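Local atomic coordinates of bifunctional pinoresinol-lariciresinol reductase 1 (Thuja plicata, PDB entry 1QYD), a protein that catalyses the NADPH-dependent, enantioselective reduction of pinoresinol to lariciresinol and of lariciresinol to secoisolariciresinol in lignan biosynthesis. Residues D210-P223 and F284-Y297. Numbering follows the deposited sequence.
Sequences DPQTLNKTMYIRPP and FEIGPNAIEATKLY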
loop_
_atom_site.group_PDB
_atom_site.type_symbol
_atom_site.label_atom_id
_atom_site.label_comp_id
_atom_site.label_asym_id
_atom_site.label_seq_id
_atom_site.Cartn_x
_atom_site.Cartn_y
_atom_site.Cartn_z
ATOM N N ASP A 210 20.457 -3.457 -26.680
ATOM C CA ASP A 210 21.690 -2.700 -26.768
ATOM C C ASP A 210 22.699 -2.967 -25.653
ATOM O O ASP A 210 22.344 -2.936 -24.475
ATOM C CB ASP A 210 21.335 -1.226 -26.808
ATOM C CG ASP A 210 22.183 -0.537 -27.858
ATOM O OD1 ASP A 210 23.111 0.167 -27.477
ATOM O OD2 ASP A 210 21.927 -0.724 -29.051
ATOM N N PRO A 211 23.969 -3.257 -25.968
ATOM C CA PRO A 211 25.046 -3.449 -25.001
ATOM C C PRO A 211 25.294 -2.287 -24.067
ATOM O O PRO A 211 25.643 -2.462 -22.900
ATOM C CB PRO A 211 26.260 -3.780 -25.841
ATOM C CG PRO A 211 25.906 -3.237 -27.200
ATOM C CD PRO A 211 24.439 -3.610 -27.300
ATOM N N GLN A 212 25.077 -1.112 -24.653
ATOM C CA GLN A 212 25.175 0.171 -23.990
ATOM C C GLN A 212 24.118 0.426 -22.926
ATOM O O GLN A 212 24.418 1.140 -21.975
ATOM C CB GLN A 212 25.063 1.299 -25.001
ATOM C CG GLN A 212 26.094 1.274 -26.113
ATOM C CD GLN A 212 26.561 2.678 -26.469
ATOM O OE1 GLN A 212 26.368 3.163 -27.589
ATOM N NE2 GLN A 212 27.192 3.353 -25.499
ATOM N N THR A 213 22.870 -0.072 -23.042
ATOM C CA THR A 213 21.861 0.218 -22.031
ATOM C C THR A 213 21.788 -0.818 -20.922
ATOM O O THR A 213 20.896 -0.827 -20.064
ATOM C CB THR A 213 20.485 0.396 -22.723
ATOM O OG1 THR A 213 20.119 -0.781 -23.405
ATOM C CG2 THR A 213 20.559 1.497 -23.733
ATOM N N LEU A 214 22.845 -1.632 -20.934
ATOM C CA LEU A 214 23.050 -2.728 -20.005
ATOM C C LEU A 214 23.399 -2.281 -18.591
ATOM O O LEU A 214 24.505 -1.789 -18.315
ATOM C CB LEU A 214 24.159 -3.596 -20.543
ATOM C CG LEU A 214 23.999 -5.093 -20.668
ATOM C CD1 LEU A 214 25.244 -5.548 -21.418
ATOM C CD2 LEU A 214 23.769 -5.780 -19.315
ATOM N N ASN A 215 22.428 -2.502 -17.697
ATOM C CA ASN A 215 22.468 -2.146 -16.279
ATOM C C ASN A 215 22.452 -0.650 -15.978
ATOM O O ASN A 215 22.447 -0.213 -14.824
ATOM C CB ASN A 215 23.698 -2.797 -15.588
ATOM C CG ASN A 215 23.644 -4.327 -15.477
ATOM O OD1 ASN A 215 22.636 -4.959 -15.163
ATOM N ND2 ASN A 215 24.766 -4.994 -15.709
ATOM N N LYS A 216 22.367 0.127 -17.063
ATOM C CA LYS A 216 22.271 1.570 -17.088
ATOM C C LYS A 216 20.826 2.086 -17.077
ATOM O O LYS A 216 19.886 1.407 -17.523
ATOM C CB LYS A 216 22.976 2.075 -18.335
ATOM C CG LYS A 216 24.497 2.112 -18.320
ATOM C CD LYS A 216 24.956 2.890 -19.550
ATOM C CE LYS A 216 26.432 3.300 -19.552
ATOM N NZ LYS A 216 26.854 3.918 -20.802
ATOM N N THR A 217 20.653 3.321 -16.544
ATOM C CA THR A 217 19.352 4.011 -16.540
ATOM C C THR A 217 19.251 4.762 -17.863
ATOM O O THR A 217 20.218 5.395 -18.289
ATOM C CB THR A 217 19.214 5.015 -15.355
ATOM O OG1 THR A 217 19.395 4.265 -14.136
ATOM C CG2 THR A 217 17.846 5.686 -15.308
ATOM N N MET A 218 18.116 4.648 -18.570
ATOM C CA MET A 218 17.940 5.294 -19.858
ATOM C C MET A 218 16.990 6.443 -19.691
ATOM O O MET A 218 15.800 6.228 -19.487
ATOM C CB MET A 218 17.364 4.334 -20.894
ATOM C CG MET A 218 17.353 5.043 -22.229
ATOM S SD MET A 218 16.272 4.247 -23.419
ATOM C CE MET A 218 17.531 4.057 -24.603
ATOM N N TYR A 219 17.522 7.661 -19.743
ATOM C CA TYR A 219 16.735 8.887 -19.655
ATOM C C TYR A 219 16.284 9.310 -21.051
ATOM O O TYR A 219 17.023 9.188 -22.025
ATOM C CB TYR A 219 17.566 10.013 -19.043
ATOM C CG TYR A 219 18.019 9.817 -17.596
ATOM C CD1 TYR A 219 17.088 9.844 -16.563
ATOM C CD2 TYR A 219 19.367 9.619 -17.285
ATOM C CE1 TYR A 219 17.506 9.676 -15.237
ATOM C CE2 TYR A 219 19.786 9.450 -15.968
ATOM C CZ TYR A 219 18.854 9.481 -14.949
ATOM O OH TYR A 219 19.258 9.328 -13.636
ATOM N N ILE A 220 15.037 9.731 -21.241
ATOM C CA ILE A 220 14.645 10.295 -22.523
ATOM C C ILE A 220 14.554 11.761 -22.105
ATOM O O ILE A 220 13.830 12.150 -21.168
ATOM C CB ILE A 220 13.289 9.764 -22.989
ATOM C CG1 ILE A 220 13.165 8.245 -22.913
ATOM C CG2 ILE A 220 13.171 10.199 -24.438
ATOM C CD1 ILE A 220 11.960 7.595 -23.618
ATOM N N ARG A 221 15.448 12.534 -22.754
ATOM C CA ARG A 221 15.606 13.962 -22.475
ATOM C C ARG A 221 15.614 14.741 -23.761
ATOM O O ARG A 221 16.635 15.380 -24.027
ATOM C CB ARG A 221 16.932 14.237 -21.720
ATOM C CG ARG A 221 16.773 14.203 -20.227
ATOM C CD ARG A 221 18.034 14.563 -19.492
ATOM N NE ARG A 221 17.700 14.617 -18.072
ATOM C CZ ARG A 221 18.600 14.840 -17.104
ATOM N NH1 ARG A 221 19.906 15.033 -17.327
ATOM N NH2 ARG A 221 18.152 14.912 -15.865
ATOM N N PRO A 222 14.576 14.727 -24.631
ATOM C CA PRO A 222 14.706 15.086 -26.037
ATOM C C PRO A 222 14.953 16.561 -25.998
ATOM O O PRO A 222 14.231 17.278 -25.306
ATOM C CB PRO A 222 13.433 14.766 -26.693
ATOM C CG PRO A 222 12.746 13.912 -25.676
ATOM C CD PRO A 222 13.182 14.473 -24.331
ATOM N N PRO A 223 16.045 17.009 -26.628
ATOM C CA PRO A 223 16.593 18.357 -26.439
ATOM C C PRO A 223 15.528 19.467 -26.505
ATOM O O PRO A 223 15.340 20.248 -25.562
ATOM C CB PRO A 223 17.639 18.423 -27.524
ATOM C CG PRO A 223 18.046 16.975 -27.782
ATOM C CD PRO A 223 16.734 16.262 -27.688
ATOM N N PHE A 284 19.612 17.504 -12.618
ATOM C CA PHE A 284 20.744 16.637 -12.311
ATOM C C PHE A 284 21.445 16.113 -13.549
ATOM O O PHE A 284 20.979 16.086 -14.691
ATOM C CB PHE A 284 20.302 15.425 -11.435
ATOM C CG PHE A 284 19.231 14.592 -12.107
ATOM C CD1 PHE A 284 17.901 14.873 -11.836
ATOM C CD2 PHE A 284 19.580 13.623 -13.042
ATOM C CE1 PHE A 284 16.910 14.181 -12.522
ATOM C CE2 PHE A 284 18.591 12.938 -13.719
ATOM C CZ PHE A 284 17.250 13.212 -13.467
ATOM N N GLU A 285 22.575 15.564 -13.140
ATOM C CA GLU A 285 23.580 14.966 -13.977
ATOM C C GLU A 285 23.154 13.683 -14.604
ATOM O O GLU A 285 22.293 13.000 -14.052
ATOM C CB GLU A 285 24.835 14.728 -13.131
ATOM C CG GLU A 285 24.648 14.389 -11.625
ATOM C CD GLU A 285 23.930 13.094 -11.250
ATOM O OE1 GLU A 285 23.268 13.052 -10.207
ATOM O OE2 GLU A 285 24.050 12.114 -11.990
ATOM N N ILE A 286 23.706 13.327 -15.757
ATOM C CA ILE A 286 23.429 11.978 -16.196
ATOM C C ILE A 286 24.673 11.276 -15.700
ATOM O O ILE A 286 24.577 10.619 -14.654
ATOM C CB ILE A 286 23.223 11.891 -17.757
ATOM C CG1 ILE A 286 21.790 12.341 -17.984
ATOM C CG2 ILE A 286 23.371 10.482 -18.362
ATOM C CD1 ILE A 286 21.295 12.325 -19.423
ATOM N N GLY A 287 25.830 11.472 -16.368
ATOM C CA GLY A 287 27.086 10.807 -16.029
ATOM C C GLY A 287 26.970 9.284 -15.940
ATOM O O GLY A 287 26.049 8.692 -16.494
ATOM N N PRO A 288 27.802 8.621 -15.135
ATOM C CA PRO A 288 28.358 7.264 -15.366
ATOM C C PRO A 288 27.531 5.953 -15.519
ATOM O O PRO A 288 27.874 5.138 -16.385
ATOM C CB PRO A 288 29.366 7.127 -14.252
ATOM C CG PRO A 288 29.430 8.474 -13.596
ATOM C CD PRO A 288 28.065 9.068 -13.779
ATOM N N ASN A 289 26.495 5.699 -14.674
ATOM C CA ASN A 289 25.596 4.531 -14.684
ATOM C C ASN A 289 24.228 4.928 -15.268
ATOM O O ASN A 289 23.158 4.740 -14.671
ATOM C CB ASN A 289 25.400 3.968 -13.228
ATOM C CG ASN A 289 26.290 2.815 -12.709
ATOM O OD1 ASN A 289 25.921 1.635 -12.767
ATOM N ND2 ASN A 289 27.464 3.079 -12.125
ATOM N N ALA A 290 24.288 5.473 -16.493
ATOM C CA ALA A 290 23.144 6.005 -17.211
ATOM C C ALA A 290 23.438 6.424 -18.638
ATOM O O ALA A 290 24.603 6.524 -19.000
ATOM C CB ALA A 290 22.599 7.230 -16.510
ATOM N N ILE A 291 22.388 6.598 -19.469
ATOM C CA ILE A 291 22.461 7.126 -20.832
ATOM C C ILE A 291 21.247 8.011 -21.171
ATOM O O ILE A 291 20.349 8.194 -20.348
ATOM C CB ILE A 291 22.509 6.053 -22.000
ATOM C CG1 ILE A 291 21.428 5.003 -21.892
ATOM C CG2 ILE A 291 23.882 5.488 -22.046
ATOM C CD1 ILE A 291 21.490 3.968 -20.789
ATOM N N GLU A 292 21.225 8.605 -22.379
ATOM C CA GLU A 292 20.104 9.388 -22.883
ATOM C C GLU A 292 19.552 8.677 -24.127
ATOM O O GLU A 292 20.294 8.369 -25.063
ATOM C CB GLU A 292 20.582 10.792 -23.250
ATOM C CG GLU A 292 19.520 11.891 -23.393
ATOM C CD GLU A 292 18.643 11.925 -24.644
ATOM O OE1 GLU A 292 17.487 11.491 -24.584
ATOM O OE2 GLU A 292 19.115 12.418 -25.665
ATOM N N ALA A 293 18.238 8.450 -24.193
ATOM C CA ALA A 293 17.619 7.739 -25.284
ATOM C C ALA A 293 17.752 8.327 -26.661
ATOM O O ALA A 293 17.895 7.587 -27.626
ATOM C CB ALA A 293 16.161 7.582 -25.003
ATOM N N THR A 294 17.761 9.661 -26.741
ATOM C CA THR A 294 17.815 10.399 -28.008
ATOM C C THR A 294 19.204 10.537 -28.596
ATOM O O THR A 294 19.320 10.560 -29.820
ATOM C CB THR A 294 17.190 11.767 -27.793
ATOM O OG1 THR A 294 15.911 11.451 -27.260
ATOM C CG2 THR A 294 17.102 12.657 -29.018
ATOM N N LYS A 295 20.254 10.616 -27.761
ATOM C CA LYS A 295 21.646 10.589 -28.210
ATOM C C LYS A 295 21.948 9.276 -28.938
ATOM O O LYS A 295 22.425 9.270 -30.077
ATOM C CB LYS A 295 22.630 10.695 -27.029
ATOM C CG LYS A 295 23.074 12.060 -26.494
ATOM C CD LYS A 295 23.912 11.841 -25.221
ATOM C CE LYS A 295 24.358 13.187 -24.616
ATOM N NZ LYS A 295 25.161 13.070 -23.401
ATOM N N LEU A 296 21.638 8.159 -28.253
ATOM C CA LEU A 296 21.810 6.788 -28.739
ATOM C C LEU A 296 21.089 6.475 -30.039
ATOM O O LEU A 296 21.650 5.872 -30.962
ATOM C CB LEU A 296 21.306 5.793 -27.720
ATOM C CG LEU A 296 22.027 5.558 -26.425
ATOM C CD1 LEU A 296 21.022 5.113 -25.371
ATOM C CD2 LEU A 296 23.140 4.567 -26.668
ATOM N N TYR A 297 19.817 6.884 -30.118
ATOM C CA TYR A 297 19.063 6.563 -31.306
ATOM C C TYR A 297 18.741 7.884 -31.964
ATOM O O TYR A 297 17.639 8.414 -31.818
ATOM C CB TYR A 297 17.806 5.770 -30.893
ATOM C CG TYR A 297 18.182 4.662 -29.940
ATOM C CD1 TYR A 297 19.022 3.612 -30.328
ATOM C CD2 TYR A 297 17.794 4.782 -28.615
ATOM C CE1 TYR A 297 19.485 2.701 -29.371
ATOM C CE2 TYR A 297 18.254 3.875 -27.666
ATOM C CZ TYR A 297 19.095 2.840 -28.035
ATOM O OH TYR A 297 19.523 1.950 -27.064
#
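Strands 217-219 and 290-292 pair in parallel within a small sheet of this Rossmann-type reductase, strand 154-156 flanking 217-219 on its other edge. Ile291, opposite Met218, bonds to the residues flanking it in the parallel pattern: N donates to Thr217 O and O accepts from Tyr219 N (2.9 Å). Ala293 N, bonded to Tyr219 O, carries the pairing into helix 293-296.

Glu292 joins this helix start to the chain just beyond strand 217-219. A chi1 of -162° swings CG away from the backbone N, and the chi2 bend turns the carboxylate back as an N-cap. OE1 accepts from Thr294 N (2.8 Å) and Arg221 N (2.9 Å) out of the carboxylate plane, from opposite sides, while the Thr294 hydroxyl donates to the syn lone pair of OE1. A glutamate can reach all three donors; an alanine here would probably leave the Arg221 and Thr294 amides without their acceptor and the helix uncapped.

On the face of Thr217, small Ala290 lets the Tyr219 ring close in, CE2 3.6 Å from Ala290 CB. Extended Arg221 grips Phe284 O end-on with NH1 (3.0 Å) and NH2, the oxygen in the guanidinium plane. NH2 also sits over one face of the Phe284 ring, an off-centre cation-pi contact, and bonds to Leu281 O.

On the opposite face Met218 lays SD 3.7 Å from Ala293 CB, and Ile291 turns CD1 against Lys216 CB, 3.4 Å away. Both charges serve mainly backbone groups: Glu292 probably stabilises the helix's positive N-terminal end, and Arg221 ties the Phe284 carbonyl to the chain after the strand.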